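Local coordinates for protein autoinducer 2 sensor kinase/phosphatase LuxQ (Vibrio cholerae, PDB 3C38) that senses the quorum-sensing signal AI-2 through LuxP at the inner membrane, switching from histidine kinase to phosphatase in the phosphorelay to LuxU and LuxO, at residues A[63-68]-A[92-97]; A[106-111]-A[126-131]. All blocks are in the same frame, centred on the assembly; numbering follows the deposited sequence.

Both contacts belong to one half of the periplasmic sensor domain, the half built on the five-stranded antiparallel sheet 91-95, 83-88, 153-160, 134-143, 123-127. Contact 1 sets helix 65-74 against the edge strand 91-95; contact 2 sets helix 106-115 against the strand at the opposite edge, 123-127. They come in series along the chain, with centres about 19 Å apart. Helix 106-115 is the next element after strand 91-95, across a loop, and bridges them: Ile92 CG1 packs 3.5 Å from Asn110 OD1, and the Asp95 carboxylate lies near Leu109. Two helices are thus fastened to the two borders of a sheet in a Cache-type sensor module.

Contact 1 of 2, residues A[63-68]-A[92-97]; sequences SRLDEF and ILWDDG
Trp94 meets helix 65-74 through two neighbouring side chains, Leu65 over its ring and Asp66 at its edge. Leu65 CB stands over one face of the indole, 4.0 Å from the centroid of the five-membered ring and close to its normal, a CH-pi contact. The leucine branch then slides back past the tryptophan, bringing Leu65 CD1 to 3.6 Å from Trp94 CB. At the ring edge Trp94 NE1 donates to Asp66 OD1 at 2.8 Å, with an N-H...O angle of 149°. The oxygen lies practically in the indole plane, yet the N-H reaches it from well above the carboxylate plane. Carboxylate and ring planes are 53° apart. With chi1 at -177°, the indole extends away from the backbone N and reaches out toward the helix. Phe69, one turn along the helix, also stacks with Trp94. The setting is a helix packed on the edge strand of an antiparallel sheet, in the Cache-like periplasmic domain of the kinase. Here the strand carries a classic beta bulge, Leu93 and Trp94 both facing Ile86 of strand 83-88. On the ring face opposite Leu65 lies the backbone N of Asp96, 3.5 Å above the plane and offset toward the rim. Farther out, Leu65 also rests on Leu57 of helix 51-58, and Asp96 OD2 accepts a hydrogen bond from Arg84 N of strand 83-88.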
# COMPACT_ATOMS: atom_id res chain seq x y z
N SER A 63 -1.79 -2.54 24.95
CA SER A 63 -3.15 -2.05 24.83
C SER A 63 -3.30 -0.53 24.88
O SER A 63 -4.35 -0.01 24.51
CB SER A 63 -4.01 -2.71 25.90
OG SER A 63 -3.99 -4.12 25.74
N ARG A 64 -2.28 0.19 25.33
CA ARG A 64 -2.40 1.65 25.39
C ARG A 64 -2.13 2.26 24.02
O ARG A 64 -2.74 3.27 23.64
CB ARG A 64 -1.41 2.25 26.40
CG ARG A 64 -1.67 3.73 26.66
CD ARG A 64 -0.40 4.52 26.94
NE ARG A 64 0.31 4.02 28.11
CZ ARG A 64 1.36 4.64 28.65
NH1 ARG A 64 1.81 5.77 28.13
NH2 ARG A 64 1.96 4.11 29.71
N LEU A 65 -1.20 1.66 23.29
CA LEU A 65 -0.84 2.11 21.96
C LEU A 65 -2.09 2.15 21.08
O LEU A 65 -2.12 2.84 20.06
CB LEU A 65 0.18 1.15 21.35
CG LEU A 65 1.45 0.90 22.17
CD1 LEU A 65 1.95 -0.51 21.92
CD2 LEU A 65 2.50 1.93 21.81
N ASP A 66 -3.11 1.41 21.48
CA ASP A 66 -4.35 1.36 20.72
C ASP A 66 -5.09 2.70 20.59
O ASP A 66 -5.36 3.12 19.47
CB ASP A 66 -5.27 0.26 21.27
CG ASP A 66 -4.77 -1.15 20.95
OD1 ASP A 66 -4.38 -1.40 19.79
OD2 ASP A 66 -4.78 -2.02 21.85
N GLU A 67 -5.43 3.38 21.69
CA GLU A 67 -6.14 4.66 21.52
C GLU A 67 -5.29 5.65 20.74
O GLU A 67 -5.82 6.47 20.00
CB GLU A 67 -6.53 5.35 22.84
CG GLU A 67 -6.93 6.84 22.54
CD GLU A 67 -7.59 7.61 23.69
OE1 GLU A 67 -8.18 6.98 24.59
OE2 GLU A 67 -7.53 8.86 23.66
N PHE A 68 -3.98 5.58 20.92
CA PHE A 68 -3.10 6.50 20.23
C PHE A 68 -3.31 6.52 18.72
O PHE A 68 -3.66 7.56 18.16
CB PHE A 68 -1.63 6.18 20.51
CG PHE A 68 -0.68 7.03 19.72
CD1 PHE A 68 -0.45 8.36 20.07
CD2 PHE A 68 -0.07 6.53 18.58
CE1 PHE A 68 0.37 9.17 19.30
CE2 PHE A 68 0.76 7.34 17.80
CZ PHE A 68 0.97 8.66 18.16
N ILE A 92 7.10 -8.81 18.04
CA ILE A 92 6.03 -7.90 17.64
C ILE A 92 5.39 -7.41 18.94
O ILE A 92 4.64 -8.14 19.59
CB ILE A 92 4.95 -8.60 16.77
CG1 ILE A 92 5.59 -9.23 15.54
CG2 ILE A 92 3.91 -7.59 16.32
CD1 ILE A 92 6.12 -8.24 14.54
N LEU A 93 5.71 -6.17 19.31
CA LEU A 93 5.19 -5.58 20.53
C LEU A 93 3.73 -5.19 20.37
O LEU A 93 2.95 -5.29 21.31
CB LEU A 93 6.01 -4.35 20.92
CG LEU A 93 7.52 -4.51 21.13
CD1 LEU A 93 8.14 -3.15 21.41
CD2 LEU A 93 7.78 -5.47 22.27
N TRP A 94 3.38 -4.73 19.17
CA TRP A 94 2.02 -4.31 18.90
C TRP A 94 1.58 -4.59 17.46
O TRP A 94 2.41 -4.73 16.55
CB TRP A 94 1.88 -2.82 19.21
CG TRP A 94 0.49 -2.29 19.05
CD1 TRP A 94 -0.54 -2.41 19.93
CD2 TRP A 94 -0.02 -1.56 17.93
NE1 TRP A 94 -1.67 -1.79 19.43
CE2 TRP A 94 -1.37 -1.25 18.21
CE3 TRP A 94 0.54 -1.12 16.72
CZ2 TRP A 94 -2.17 -0.53 17.32
CZ3 TRP A 94 -0.26 -0.41 15.84
CH2 TRP A 94 -1.60 -0.12 16.14
N ASP A 95 0.26 -4.65 17.27
CA ASP A 95 -0.36 -4.92 15.98
C ASP A 95 -1.76 -4.32 16.02
O ASP A 95 -2.53 -4.63 16.93
CB ASP A 95 -0.44 -6.44 15.77
CG ASP A 95 -1.33 -6.84 14.62
OD1 ASP A 95 -1.64 -8.04 14.51
OD2 ASP A 95 -1.72 -5.96 13.81
N ASP A 96 -2.09 -3.45 15.06
CA ASP A 96 -3.41 -2.84 15.06
C ASP A 96 -4.52 -3.85 14.84
O ASP A 96 -5.70 -3.52 14.89
CB ASP A 96 -3.52 -1.71 14.01
CG ASP A 96 -3.44 -2.21 12.57
OD1 ASP A 96 -3.46 -3.44 12.33
OD2 ASP A 96 -3.37 -1.35 11.68
N GLY A 97 -4.13 -5.10 14.59
CA GLY A 97 -5.10 -6.16 14.38
C GLY A 97 -5.81 -6.20 13.03
O GLY A 97 -6.76 -6.96 12.89

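Contact 2 of 2, residues A[106-111]-A[126-131]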
# COMPACT_ATOMS: atom_id res chain seq x y z
N GLN A 106 -0.47 -13.89 11.90
CA GLN A 106 0.49 -13.22 12.77
C GLN A 106 1.94 -13.64 12.47
O GLN A 106 2.86 -12.82 12.55
CB GLN A 106 0.15 -13.52 14.23
CG GLN A 106 0.65 -12.49 15.24
CD GLN A 106 -0.01 -11.13 15.07
OE1 GLN A 106 -1.21 -11.03 14.80
NE2 GLN A 106 0.77 -10.07 15.24
N GLN A 107 2.15 -14.90 12.11
CA GLN A 107 3.49 -15.40 11.83
C GLN A 107 4.07 -14.88 10.53
O GLN A 107 5.28 -14.72 10.40
CB GLN A 107 3.49 -16.93 11.80
CG GLN A 107 2.60 -17.57 12.85
CD GLN A 107 1.12 -17.48 12.50
OE1 GLN A 107 0.67 -18.05 11.50
NE2 GLN A 107 0.36 -16.75 13.31
N GLU A 108 3.21 -14.64 9.54
CA GLU A 108 3.67 -14.11 8.26
C GLU A 108 4.11 -12.67 8.46
O GLU A 108 5.02 -12.18 7.79
CB GLU A 108 2.54 -14.18 7.22
CG GLU A 108 2.20 -15.59 6.75
CD GLU A 108 3.41 -16.35 6.25
OE1 GLU A 108 4.24 -15.74 5.54
OE2 GLU A 108 3.53 -17.55 6.56
N LEU A 109 3.46 -12.00 9.41
CA LEU A 109 3.78 -10.62 9.73
C LEU A 109 5.22 -10.57 10.25
O LEU A 109 5.97 -9.64 9.95
CB LEU A 109 2.80 -10.11 10.79
CG LEU A 109 2.32 -8.67 10.67
CD1 LEU A 109 1.67 -8.47 9.32
CD2 LEU A 109 1.33 -8.36 11.78
N ASN A 110 5.61 -11.60 11.01
CA ASN A 110 6.96 -11.69 11.56
C ASN A 110 7.98 -11.83 10.46
O ASN A 110 9.09 -11.29 10.54
CB ASN A 110 7.08 -12.90 12.49
CG ASN A 110 6.73 -12.58 13.92
OD1 ASN A 110 7.52 -11.95 14.63
ND2 ASN A 110 5.55 -12.99 14.36
N LYS A 111 7.61 -12.56 9.42
CA LYS A 111 8.49 -12.77 8.28
C LYS A 111 8.72 -11.48 7.49
O LYS A 111 9.77 -11.30 6.85
CB LYS A 111 7.88 -13.84 7.38
CG LYS A 111 7.45 -15.10 8.14
CD LYS A 111 7.08 -16.22 7.17
CE LYS A 111 6.96 -17.57 7.85
NZ LYS A 111 6.81 -18.67 6.84
N GLN A 126 4.93 -9.72 -0.82
CA GLN A 126 3.73 -10.53 -0.97
C GLN A 126 3.68 -11.53 0.16
O GLN A 126 4.71 -12.10 0.51
CB GLN A 126 3.77 -11.30 -2.30
CG GLN A 126 4.25 -10.50 -3.50
CD GLN A 126 5.65 -9.91 -3.33
OE1 GLN A 126 6.66 -10.56 -3.59
NE2 GLN A 126 5.70 -8.67 -2.91
N THR A 127 2.51 -11.77 0.71
CA THR A 127 2.38 -12.72 1.79
C THR A 127 1.22 -13.68 1.56
O THR A 127 0.22 -13.32 0.93
CB THR A 127 2.14 -12.01 3.14
OG1 THR A 127 2.24 -12.95 4.21
CG2 THR A 127 0.75 -11.40 3.18
N PRO A 128 1.35 -14.92 2.04
CA PRO A 128 0.28 -15.91 1.87
C PRO A 128 -0.87 -15.49 2.76
O PRO A 128 -0.66 -15.02 3.88
CB PRO A 128 0.92 -17.21 2.35
CG PRO A 128 2.37 -17.00 2.01
CD PRO A 128 2.59 -15.59 2.47
N SER A 129 -2.09 -15.63 2.27
CA SER A 129 -3.26 -15.27 3.04
C SER A 129 -4.10 -16.53 3.16
O SER A 129 -3.57 -17.63 3.04
CB SER A 129 -4.05 -14.17 2.32
OG SER A 129 -5.07 -13.66 3.15
N GLU A 130 -5.40 -16.38 3.41
CA GLU A 130 -6.27 -17.54 3.51
C GLU A 130 -6.68 -17.90 2.09
O GLU A 130 -7.68 -18.59 1.86
CB GLU A 130 -7.51 -17.21 4.36
CG GLU A 130 -8.34 -16.05 3.83
CD GLU A 130 -9.55 -15.75 4.70
OE1 GLU A 130 -9.36 -15.44 5.89
OE2 GLU A 130 -10.68 -15.82 4.18
N GLY A 131 -5.89 -17.43 1.14
CA GLY A 131 -6.15 -17.70 -0.25
C GLY A 131 -4.98 -17.24 -1.10
O GLY A 131 -3.81 -17.45 -0.74
O HOH W 1 5.21 -13.21 4.84
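A small, water-bridged packing contact joins the first turn of helix 106-115 to the end of edge strand 123-127, where Glu108 meets Thr127 and Pro128. No direct hydrogen bond crosses between the two segments. Instead Thr127 OG1 sits 3.3 Å from Glu108 CB, while the carboxylate passes on to the proline ring, Glu108 OE1 lying 3.5 Å from Pro128 CD. The glutamate gets there by folding: its chain bends at chi2 (-54°), turning the carboxylate toward the Lys111 side, and the glutamate and proline side chains cross at about a right angle. One water binds the two sides together. It accepts from Thr127 OG1 at 3.0 Å and gives its own protons to Glu108 OE1 at 2.8 Å and to Glu108 O at 3.1 Å, so the hydroxyl of the buried Thr127 has the water as acceptor for its proton. In the alpha+beta architecture of this Cache-type half, the helix leads by a short connection into the strand it packs on, and the strand in turn pairs with 134-143, Thr127 hydrogen-bonding through its backbone to Val134. Thr127 also touches Ile136 on that neighbouring strand and Ile104 in the loop ahead of the helix. Along the helix, Lys111 NZ makes a weak, long salt bridge to Glu108 OE2, at 3.5 Å, which may partly balance the carboxylate's charge. Beyond the proline, Ser129 OG bonds to the carbonyl of Tyr102, tying the departing loop to the chain that precedes the helix.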